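Local coordinates for protein rubber oxygenase (PDB 5O1L) that cleaves the carbon chain of poly(cis-1,4-isoprene) rubber at its double bonds by adding molecular oxygen, using a non-covalently bound b-type heme, at residues G324-Y329 with R349-A354. Residues are numbered along the deposited sequence; the frame is centred on the assembly and turned at random.
Sequences GAFSRY and RLIATA
I351 reaches out from helix 345-362 with both branches and meets three side chains of helix 320-331. The CG2 methyl lies over one face of the Y329 ring, off-centre toward the rim, in a CH-pi contact 3.6 Å from CG2 to the ring centroid and 19° off the normal. CG2 also touches CD1 of F326, whose side chain crosses that of I351 at about a right angle. The other branch extends until CD1 rests 4.0 Å from CB of A325, against the backbone N of F326. Both segments lie in the helical Lcp catalytic family region, a member of the globin clan; the axes of segments 324-329 and 349-354 cross at -53° and come within 9.7 Å, well away from the heme. CG of Y329 is anti to the backbone N (chi1 170°), which carries the ring across to helix 345-362, where CE1 lies 3.7 Å from CA of A352 and also touches CB. At the far end, a water in the ring plane lies 2.9 Å from Y329 OH and donates to A352 O at 2.8 Å, bridging the helices. L378 of helix 373-393 packs against both F326 and I351, while W355 meets the F326 ring edge-to-face.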
ATOM      1  N   GLY A 324      16.234  10.011   7.599  1.00 17.14           N
ATOM      2  CA  GLY A 324      17.174   9.063   7.178  1.00 17.79           C
ATOM      3  C   GLY A 324      17.458   8.027   8.230  1.00 17.19           C
ATOM      4  O   GLY A 324      17.528   6.838   7.929  1.00 18.07           O
ATOM      5  N   ALA A 325      17.686   8.494   9.447  1.00 16.22           N
ATOM      6  CA  ALA A 325      18.057   7.599  10.501  1.00 15.15           C
ATOM      7  C   ALA A 325      16.899   6.665  10.840  1.00 15.49           C
ATOM      8  O   ALA A 325      17.123   5.512  10.986  1.00 15.55           O
ATOM      9  CB  ALA A 325      18.505   8.383  11.733  1.00 14.84           C
ATOM     10  N   PHE A 326      15.714   7.220  10.995  1.00 15.39           N
ATOM     11  CA  PHE A 326      14.569   6.388  11.333  1.00 14.95           C
ATOM     12  C   PHE A 326      14.209   5.444  10.192  1.00 14.65           C
ATOM     13  O   PHE A 326      13.859   4.269  10.430  1.00 13.84           O
ATOM     14  CB  PHE A 326      13.371   7.233  11.761  1.00 16.12           C
ATOM     15  CG  PHE A 326      12.273   6.395  12.379  1.00 16.28           C
ATOM     16  CD1 PHE A 326      12.474   5.881  13.633  1.00 17.11           C
ATOM     17  CD2 PHE A 326      11.150   6.129  11.695  1.00 17.79           C
ATOM     18  CE1 PHE A 326      11.526   5.115  14.245  1.00 17.69           C
ATOM     19  CE2 PHE A 326      10.185   5.254  12.292  1.00 16.79           C
ATOM     20  CZ  PHE A 326      10.431   4.777  13.490  1.00 16.13           C
ATOM     21  N   SER A 327      14.362   5.908   8.950  1.00 15.40           N
ATOM     22  CA  SER A 327      14.033   5.030   7.828  1.00 16.51           C
ATOM     23  C   SER A 327      15.072   3.890   7.673  1.00 16.68           C
ATOM     24  O   SER A 327      14.752   2.748   7.340  1.00 15.83           O
ATOM     25  CB  SER A 327      13.931   5.820   6.568  1.00 17.98           C
ATOM     26  OG  SER A 327      12.903   6.768   6.705  1.00 21.72           O
ATOM     27  N   ARG A 328      16.344   4.141   7.925  1.00 15.48           N
ATOM     28  CA  ARG A 328      17.340   3.134   7.905  1.00 16.03           C
ATOM     29  C   ARG A 328      17.124   2.158   9.016  1.00 16.02           C
ATOM     30  O   ARG A 328      17.298   0.958   8.829  1.00 17.76           O
ATOM     31  CB  ARG A 328      18.768   3.748   8.008  1.00 17.29           C
ATOM     32  CG  ARG A 328      19.156   4.421   6.720  1.00 18.56           C
ATOM     33  CD  ARG A 328      20.531   5.071   6.800  1.00 21.08           C
ATOM     34  NE  ARG A 328      21.492   4.053   6.974  1.00 21.10           N
ATOM     35  CZ  ARG A 328      22.000   3.271   6.007  1.00 22.97           C
ATOM     36  NH1 ARG A 328      21.822   3.521   4.746  1.00 24.41           N
ATOM     37  NH2 ARG A 328      22.752   2.247   6.359  1.00 25.32           N
ATOM     38  N   TYR A 329      16.725   2.615  10.190  1.00 15.29           N
ATOM     39  CA  TYR A 329      16.428   1.716  11.304  1.00 15.97           C
ATOM     40  C   TYR A 329      15.248   0.798  10.925  1.00 15.52           C
ATOM     41  O   TYR A 329      15.270  -0.383  11.293  1.00 16.71           O
ATOM     42  CB  TYR A 329      16.064   2.594  12.485  1.00 15.51           C
ATOM     43  CG  TYR A 329      15.488   1.835  13.657  1.00 15.41           C
ATOM     44  CD1 TYR A 329      16.244   0.963  14.360  1.00 16.46           C
ATOM     45  CD2 TYR A 329      14.182   2.056  14.060  1.00 15.94           C
ATOM     46  CE1 TYR A 329      15.688   0.255  15.406  1.00 16.37           C
ATOM     47  CE2 TYR A 329      13.638   1.426  15.130  1.00 16.13           C
ATOM     48  CZ  TYR A 329      14.374   0.556  15.805  1.00 15.91           C
ATOM     49  OH  TYR A 329      13.792  -0.120  16.884  1.00 19.56           O
ATOM     50  N   ARG A 349      22.055   4.532  16.180  1.00 18.64           N
ATOM     51  CA  ARG A 349      22.361   3.794  17.401  1.00 20.90           C
ATOM     52  C   ARG A 349      21.500   4.308  18.572  1.00 19.34           C
ATOM     53  O   ARG A 349      21.039   3.465  19.359  1.00 21.17           O
ATOM     54  CB  ARG A 349      23.845   3.955  17.745  1.00 24.87           C
ATOM     55  CG  ARG A 349      24.227   3.144  18.979  1.00 30.79           C
ATOM     56  CD  ARG A 349      25.757   3.092  19.109  1.00 37.86           C
ATOM     57  NE  ARG A 349      26.330   2.318  17.995  1.00 43.92           N
ATOM     58  CZ  ARG A 349      27.594   1.860  17.923  1.00 47.68           C
ATOM     59  NH1 ARG A 349      27.988   1.151  16.869  1.00 48.69           N
ATOM     60  NH2 ARG A 349      28.465   2.095  18.890  1.00 50.94           N
ATOM     61  N   LEU A 350      21.239   5.589  18.693  1.00 17.91           N
ATOM     62  CA  LEU A 350      20.364   6.116  19.700  1.00 18.60           C
ATOM     63  C   LEU A 350      18.962   5.489  19.508  1.00 17.92           C
ATOM     64  O   LEU A 350      18.300   5.117  20.489  1.00 18.94           O
ATOM     65  CB  LEU A 350      20.231   7.651  19.663  1.00 20.37           C
ATOM     66  CG  LEU A 350      21.483   8.467  20.035  1.00 24.65           C
ATOM     67  CD1 LEU A 350      21.140   9.917  19.817  1.00 25.55           C
ATOM     68  CD2 LEU A 350      21.909   8.193  21.481  1.00 25.28           C
ATOM     69  N   ILE A 351      18.494   5.478  18.279  1.00 16.66           N
ATOM     70  CA  ILE A 351      17.159   4.937  17.971  1.00 14.93           C
ATOM     71  C   ILE A 351      17.095   3.480  18.232  1.00 16.03           C
ATOM     72  O   ILE A 351      16.141   3.007  18.891  1.00 15.77           O
ATOM     73  CB  ILE A 351      16.735   5.254  16.512  1.00 15.14           C
ATOM     74  CG1 ILE A 351      16.566   6.729  16.328  1.00 15.37           C
ATOM     75  CG2 ILE A 351      15.448   4.509  16.140  1.00 16.37           C
ATOM     76  CD1 ILE A 351      16.475   7.174  14.922  1.00 16.92           C
ATOM     77  N   ALA A 352      18.096   2.696  17.819  1.00 16.95           N
ATOM     78  CA  ALA A 352      18.005   1.276  18.086  1.00 17.63           C
ATOM     79  C   ALA A 352      18.019   0.946  19.556  1.00 19.03           C
ATOM     80  O   ALA A 352      17.373  -0.062  19.980  1.00 21.10           O
ATOM     81  CB  ALA A 352      19.199   0.593  17.378  1.00 18.93           C
ATOM     82  N   THR A 353      18.751   1.674  20.374  1.00 18.91           N
ATOM     83  CA  THR A 353      18.810   1.441  21.799  1.00 22.00           C
ATOM     84  C   THR A 353      17.581   1.925  22.534  1.00 22.32           C
ATOM     85  O   THR A 353      17.226   1.343  23.576  1.00 24.68           O
ATOM     86  CB  THR A 353      20.122   1.860  22.491  1.00 25.94           C
ATOM     87  OG1 THR A 353      20.279   3.238  22.496  1.00 31.53           O
ATOM     88  CG2 THR A 353      21.237   1.308  21.705  1.00 26.47           C
ATOM     89  N   ALA A 354      16.929   2.990  22.064  1.00 18.13           N
ATOM     90  CA  ALA A 354      15.888   3.600  22.884  1.00 17.43           C
ATOM     91  C   ALA A 354      14.502   3.552  22.282  1.00 15.70           C
ATOM     92  O   ALA A 354      13.520   3.672  23.032  1.00 15.15           O
ATOM     93  CB  ALA A 354      16.231   5.048  23.185  1.00 18.84           C
TER
HETATM   94  O   HOH W   1      15.830  -1.638  18.211  1.00 23.09           O